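Local coordinates for protein fumarate reductase iron-sulfur subunit (Mycolicibacterium smegmatis, PDB 7D6V) that probably carries electrons through its three iron-sulfur clusters between the flavoprotein and membrane-anchor subunits of a succinate dehydrogenase that binds ubiquinone, at residues Ile115-Tyr129 / Arg176-Arg190. Sequence-based numbering, arbitrary orientation.
Sequences IPSFTPPKDLQPGEY and RIAELDMHPLDTVDR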
loop_
_atom_site.group_PDB
_atom_site.type_symbol
_atom_site.label_atom_id
_atom_site.label_comp_id
_atom_site.label_asym_id
_atom_site.label_seq_id
_atom_site.Cartn_x
_atom_site.Cartn_y
_atom_site.Cartn_z
ATOM N N ILE B 115 -1.112 11.377 -17.329
ATOM C CA ILE B 115 -2.544 11.095 -17.218
ATOM C C ILE B 115 -3.245 12.323 -16.645
ATOM O O ILE B 115 -2.784 12.869 -15.631
ATOM C CB ILE B 115 -2.780 9.871 -16.343
ATOM C CG1 ILE B 115 -2.108 8.645 -16.953
ATOM C CG2 ILE B 115 -4.269 9.619 -16.161
ATOM C CD1 ILE B 115 -2.323 7.400 -16.154
ATOM N N PRO B 116 -4.334 12.787 -17.259
ATOM C CA PRO B 116 -5.089 13.900 -16.674
ATOM C C PRO B 116 -5.594 13.546 -15.285
ATOM O O PRO B 116 -6.015 12.420 -15.023
ATOM C CB PRO B 116 -6.244 14.103 -17.660
ATOM C CG PRO B 116 -5.761 13.517 -18.928
ATOM C CD PRO B 116 -4.897 12.359 -18.547
ATOM N N SER B 117 -5.552 14.527 -14.393
ATOM C CA SER B 117 -5.863 14.298 -12.995
ATOM C C SER B 117 -7.365 14.412 -12.754
ATOM O O SER B 117 -8.154 14.650 -13.669
ATOM C CB SER B 117 -5.085 15.272 -12.118
ATOM O OG SER B 117 -3.699 14.989 -12.165
ATOM N N PHE B 118 -7.761 14.226 -11.497
ATOM C CA PHE B 118 -9.163 14.333 -11.126
ATOM C C PHE B 118 -9.674 15.745 -11.378
ATOM O O PHE B 118 -9.059 16.727 -10.956
ATOM C CB PHE B 118 -9.341 13.954 -9.656
ATOM C CG PHE B 118 -10.676 14.332 -9.086
ATOM C CD1 PHE B 118 -10.783 15.360 -8.169
ATOM C CD2 PHE B 118 -11.820 13.657 -9.463
ATOM C CE1 PHE B 118 -12.003 15.709 -7.644
ATOM C CE2 PHE B 118 -13.043 14.004 -8.940
ATOM C CZ PHE B 118 -13.135 15.028 -8.029
ATOM N N THR B 119 -10.796 15.841 -12.077
ATOM C CA THR B 119 -11.416 17.128 -12.388
ATOM C C THR B 119 -12.829 17.162 -11.829
ATOM O O THR B 119 -13.727 16.502 -12.384
ATOM C CB THR B 119 -11.433 17.373 -13.896
ATOM O OG1 THR B 119 -10.145 17.069 -14.442
ATOM C CG2 THR B 119 -11.766 18.819 -14.194
ATOM N N PRO B 120 -13.079 17.893 -10.750
ATOM C CA PRO B 120 -14.437 18.006 -10.228
ATOM C C PRO B 120 -15.216 19.070 -10.979
ATOM O O PRO B 120 -14.625 19.869 -11.721
ATOM C CB PRO B 120 -14.212 18.408 -8.766
ATOM C CG PRO B 120 -12.940 19.177 -8.798
ATOM C CD PRO B 120 -12.099 18.603 -9.909
ATOM N N PRO B 121 -16.539 19.104 -10.836
ATOM C CA PRO B 121 -17.306 20.214 -11.411
ATOM C C PRO B 121 -16.869 21.538 -10.804
ATOM O O PRO B 121 -16.581 21.627 -9.609
ATOM C CB PRO B 121 -18.753 19.873 -11.046
ATOM C CG PRO B 121 -18.750 18.404 -10.822
ATOM C CD PRO B 121 -17.412 18.077 -10.245
ATOM N N LYS B 122 -16.817 22.575 -11.635
ATOM C CA LYS B 122 -16.323 23.867 -11.162
ATOM C C LYS B 122 -17.452 24.743 -10.630
ATOM O O LYS B 122 -17.568 25.924 -10.949
ATOM C CB LYS B 122 -15.562 24.569 -12.280
ATOM C CG LYS B 122 -14.352 23.797 -12.773
ATOM C CD LYS B 122 -13.350 23.583 -11.647
ATOM C CE LYS B 122 -12.270 22.589 -12.042
ATOM N NZ LYS B 122 -12.779 21.194 -12.056
ATOM N N ASP B 123 -18.297 24.140 -9.798
ATOM C CA ASP B 123 -19.200 24.869 -8.914
ATOM C C ASP B 123 -19.303 24.256 -7.529
ATOM O O ASP B 123 -19.714 24.953 -6.595
ATOM C CB ASP B 123 -20.605 24.960 -9.524
ATOM C CG ASP B 123 -21.220 23.599 -9.780
ATOM O OD1 ASP B 123 -20.466 22.610 -9.887
ATOM O OD2 ASP B 123 -22.462 23.517 -9.867
ATOM N N LEU B 124 -18.940 22.987 -7.361
ATOM C CA LEU B 124 -19.137 22.267 -6.115
ATOM C C LEU B 124 -18.133 22.727 -5.066
ATOM O O LEU B 124 -16.933 22.824 -5.340
ATOM C CB LEU B 124 -19.005 20.765 -6.367
ATOM C CG LEU B 124 -19.641 19.784 -5.386
ATOM C CD1 LEU B 124 -21.113 20.085 -5.218
ATOM C CD2 LEU B 124 -19.445 18.366 -5.882
ATOM N N GLN B 125 -18.627 23.012 -3.868
ATOM C CA GLN B 125 -17.810 23.448 -2.748
ATOM C C GLN B 125 -17.247 22.250 -1.999
ATOM O O GLN B 125 -17.799 21.148 -2.065
ATOM C CB GLN B 125 -18.637 24.322 -1.809
ATOM C CG GLN B 125 -19.377 25.459 -2.502
ATOM C CD GLN B 125 -18.473 26.620 -2.886
ATOM O OE1 GLN B 125 -17.281 26.450 -3.138
ATOM N NE2 GLN B 125 -19.047 27.817 -2.936
ATOM N N PRO B 126 -16.131 22.432 -1.283
ATOM C CA PRO B 126 -15.485 21.276 -0.633
ATOM C C PRO B 126 -16.377 20.516 0.334
ATOM O O PRO B 126 -16.293 19.283 0.400
ATOM C CB PRO B 126 -14.279 21.907 0.083
ATOM C CG PRO B 126 -14.468 23.389 -0.018
ATOM C CD PRO B 126 -15.276 23.627 -1.235
ATOM N N GLY B 127 -17.228 21.202 1.085
ATOM C CA GLY B 127 -18.112 20.514 1.999
ATOM C C GLY B 127 -19.400 20.000 1.400
ATOM O O GLY B 127 -20.209 19.402 2.115
ATOM N N GLU B 128 -19.618 20.203 0.100
ATOM C CA GLU B 128 -20.891 19.902 -0.538
ATOM C C GLU B 128 -20.833 18.680 -1.446
ATOM O O GLU B 128 -21.782 18.434 -2.195
ATOM C CB GLU B 128 -21.383 21.118 -1.322
ATOM N N TYR B 129 -19.750 17.910 -1.401
ATOM C CA TYR B 129 -19.669 16.690 -2.192
ATOM C C TYR B 129 -20.616 15.633 -1.636
ATOM O O TYR B 129 -20.741 15.470 -0.420
ATOM C CB TYR B 129 -18.238 16.152 -2.200
ATOM C CG TYR B 129 -17.279 16.887 -3.110
ATOM C CD1 TYR B 129 -17.235 18.273 -3.143
ATOM C CD2 TYR B 129 -16.404 16.189 -3.929
ATOM C CE1 TYR B 129 -16.361 18.939 -3.969
ATOM C CE2 TYR B 129 -15.524 16.848 -4.760
ATOM C CZ TYR B 129 -15.507 18.222 -4.775
ATOM O OH TYR B 129 -14.630 18.882 -5.601
ATOM N N ARG B 176 -5.216 3.277 -13.204
ATOM C CA ARG B 176 -5.466 4.638 -12.736
ATOM C C ARG B 176 -6.465 5.360 -13.636
ATOM O O ARG B 176 -7.337 6.093 -13.152
ATOM C CB ARG B 176 -4.146 5.404 -12.659
ATOM C CG ARG B 176 -4.293 6.897 -12.489
ATOM C CD ARG B 176 -4.185 7.300 -11.035
ATOM N NE ARG B 176 -4.159 8.749 -10.881
ATOM C CZ ARG B 176 -5.099 9.450 -10.259
ATOM N NH1 ARG B 176 -6.142 8.836 -9.726
ATOM N NH2 ARG B 176 -4.991 10.766 -10.169
ATOM N N ILE B 177 -6.347 5.167 -14.951
ATOM C CA ILE B 177 -7.316 5.735 -15.884
ATOM C C ILE B 177 -8.708 5.180 -15.612
ATOM O O ILE B 177 -9.698 5.916 -15.632
ATOM C CB ILE B 177 -6.878 5.477 -17.338
ATOM C CG1 ILE B 177 -5.627 6.287 -17.671
ATOM C CG2 ILE B 177 -7.994 5.824 -18.307
ATOM C CD1 ILE B 177 -5.036 5.960 -19.018
ATOM N N ALA B 178 -8.807 3.873 -15.358
ATOM C CA ALA B 178 -10.100 3.279 -15.025
ATOM C C ALA B 178 -10.651 3.839 -13.719
ATOM O O ALA B 178 -11.858 4.077 -13.593
ATOM C CB ALA B 178 -9.973 1.760 -14.940
ATOM N N GLU B 179 -9.779 4.044 -12.732
ATOM C CA GLU B 179 -10.197 4.604 -11.451
ATOM C C GLU B 179 -10.744 6.015 -11.620
ATOM O O GLU B 179 -11.740 6.383 -10.987
ATOM C CB GLU B 179 -9.018 4.579 -10.477
ATOM C CG GLU B 179 -9.345 4.918 -9.031
ATOM C CD GLU B 179 -9.374 6.408 -8.766
ATOM O OE1 GLU B 179 -8.653 7.147 -9.466
ATOM O OE2 GLU B 179 -10.119 6.842 -7.865
ATOM N N LEU B 180 -10.104 6.822 -12.465
ATOM C CA LEU B 180 -10.606 8.171 -12.708
ATOM C C LEU B 180 -11.864 8.161 -13.567
ATOM O O LEU B 180 -12.724 9.033 -13.414
ATOM C CB LEU B 180 -9.520 9.024 -13.357
ATOM C CG LEU B 180 -8.418 9.498 -12.412
ATOM C CD1 LEU B 180 -7.254 10.067 -13.191
ATOM C CD2 LEU B 180 -8.965 10.520 -11.441
ATOM N N ASP B 181 -11.987 7.187 -14.469
ATOM C CA ASP B 181 -13.170 7.084 -15.316
ATOM C C ASP B 181 -14.397 6.646 -14.529
ATOM O O ASP B 181 -15.513 7.071 -14.840
ATOM C CB ASP B 181 -12.895 6.111 -16.462
ATOM C CG ASP B 181 -13.812 6.325 -17.644
ATOM O OD1 ASP B 181 -13.735 7.398 -18.274
ATOM O OD2 ASP B 181 -14.605 5.414 -17.956
ATOM N N MET B 182 -14.215 5.804 -13.517
ATOM C CA MET B 182 -15.329 5.332 -12.707
ATOM C C MET B 182 -15.613 6.224 -11.506
ATOM O O MET B 182 -16.514 5.912 -10.724
ATOM C CB MET B 182 -15.071 3.897 -12.242
ATOM C CG MET B 182 -15.261 2.858 -13.331
ATOM S SD MET B 182 -14.411 1.312 -12.980
ATOM C CE MET B 182 -14.232 0.651 -14.630
ATOM N N HIS B 183 -14.872 7.311 -11.340
ATOM C CA HIS B 183 -15.171 8.265 -10.279
ATOM C C HIS B 183 -16.510 8.934 -10.562
ATOM O O HIS B 183 -16.700 9.494 -11.647
ATOM C CB HIS B 183 -14.064 9.311 -10.179
ATOM C CG HIS B 183 -14.087 10.102 -8.908
ATOM N ND1 HIS B 183 -15.127 10.938 -8.568
ATOM C CD2 HIS B 183 -13.193 10.187 -7.896
ATOM C CE1 HIS B 183 -14.875 11.500 -7.402
ATOM N NE2 HIS B 183 -13.707 11.062 -6.973
ATOM N N PRO B 184 -17.461 8.894 -9.626
ATOM C CA PRO B 184 -18.791 9.461 -9.903
ATOM C C PRO B 184 -18.799 10.963 -10.130
ATOM O O PRO B 184 -19.749 11.470 -10.735
ATOM C CB PRO B 184 -19.601 9.081 -8.656
ATOM C CG PRO B 184 -18.590 8.759 -7.613
ATOM C CD PRO B 184 -17.410 8.206 -8.326
ATOM N N LEU B 185 -17.786 11.692 -9.673
ATOM C CA LEU B 185 -17.780 13.144 -9.774
ATOM C C LEU B 185 -16.750 13.687 -10.755
ATOM O O LEU B 185 -16.646 14.907 -10.901
ATOM C CB LEU B 185 -17.553 13.766 -8.391
ATOM C CG LEU B 185 -18.715 13.625 -7.407
ATOM C CD1 LEU B 185 -18.403 14.335 -6.109
ATOM C CD2 LEU B 185 -19.997 14.162 -8.010
ATOM N N ASP B 186 -15.990 12.828 -11.429
ATOM C CA ASP B 186 -15.026 13.301 -12.409
ATOM C C ASP B 186 -15.733 13.748 -13.686
ATOM O O ASP B 186 -16.836 13.302 -14.010
ATOM C CB ASP B 186 -13.997 12.217 -12.724
ATOM C CG ASP B 186 -12.787 12.759 -13.460
ATOM O OD1 ASP B 186 -11.874 13.288 -12.799
ATOM O OD2 ASP B 186 -12.747 12.657 -14.702
ATOM N N THR B 187 -15.070 14.641 -14.422
ATOM C CA THR B 187 -15.648 15.280 -15.597
ATOM C C THR B 187 -14.966 14.898 -16.904
ATOM O O THR B 187 -15.642 14.796 -17.930
ATOM C CB THR B 187 -15.607 16.808 -15.423
ATOM O OG1 THR B 187 -16.610 17.208 -14.481
ATOM C CG2 THR B 187 -15.852 17.534 -16.736
ATOM N N VAL B 188 -13.664 14.637 -16.886
ATOM C CA VAL B 188 -12.910 14.344 -18.101
ATOM C C VAL B 188 -13.226 12.932 -18.583
ATOM O O VAL B 188 -13.491 12.023 -17.789
ATOM C CB VAL B 188 -11.403 14.537 -17.840
ATOM C CG1 VAL B 188 -10.594 14.316 -19.103
ATOM C CG2 VAL B 188 -11.151 15.920 -17.282
ATOM N N ASP B 189 -13.199 12.744 -19.905
ATOM C CA ASP B 189 -13.567 11.459 -20.493
ATOM C C ASP B 189 -12.411 10.462 -20.446
ATOM O O ASP B 189 -12.515 9.408 -19.811
ATOM C CB ASP B 189 -14.046 11.667 -21.932
ATOM C CG ASP B 189 -14.799 10.471 -22.474
ATOM O OD1 ASP B 189 -14.938 9.469 -21.747
ATOM O OD2 ASP B 189 -15.263 10.538 -23.631
ATOM N N ARG B 190 -11.306 10.776 -21.126
ATOM C CA ARG B 190 -10.062 10.005 -21.164
ATOM C C ARG B 190 -10.163 8.703 -21.955
ATOM O O ARG B 190 -9.142 8.021 -22.121
ATOM C CB ARG B 190 -9.528 9.670 -19.764
ATOM C CG ARG B 190 -9.206 10.872 -18.903
ATOM C CD ARG B 190 -8.668 10.428 -17.557
ATOM N NE ARG B 190 -8.780 11.471 -16.543
ATOM C CZ ARG B 190 -9.883 11.720 -15.848
ATOM N NH1 ARG B 190 -10.976 11.004 -16.056
ATOM N NH2 ARG B 190 -9.892 12.688 -14.946
#
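Arg190, in the loop after helix 171-181, donates to the backbone carbonyls of Pro116 and Ser117. Its guanidinium has Val188 CB over one face and Leu180 CB over the other, while its N-H groups, which lie in its own plane, point to partners at the edge. NH2 gives a hydrogen bond to Ser117 O (2.9 Å) lying in the guanidinium plane, and NE reaches Pro116 O from above the carbonyl plane. NH1 and NH2 also grip the Asp186 carboxylate end-on, leaving OD1 able to take a second, nearly straight bond from Thr119 N (2.9 Å, 170°) on the opposite face of the carboxylate. Arginine suits this place because one planar cation can serve two carbonyls and a carboxylate at once.

Buried Leu180 and His183 pack beside this centre. Phe118, its ring swung away from its own N (chi1 166°), rests CB on Leu180 CD2 and lays CE2 over one face of His183, the ring planes 39° apart; Leu185 N bonds His183 ND1 in the ring plane and helps fix that ring's rotation. Leu185 CD1 packs on buried Tyr129 and Leu124, and at the helix end Ile115 CD1 meets Ile177 CG1. Toward solvent the contact thins: exposed Thr187 adds a weak backbone bond to Thr119 O.

Ser117 OG bonds Gln153 of the subunit A chain, placing this loop at the subunit interface. The Asp186-Arg190 ion pair stays within 176-190 and probably keeps both side chains charged and oriented; their hydrogen bonds to backbone tie 115-129 to the dicluster domain.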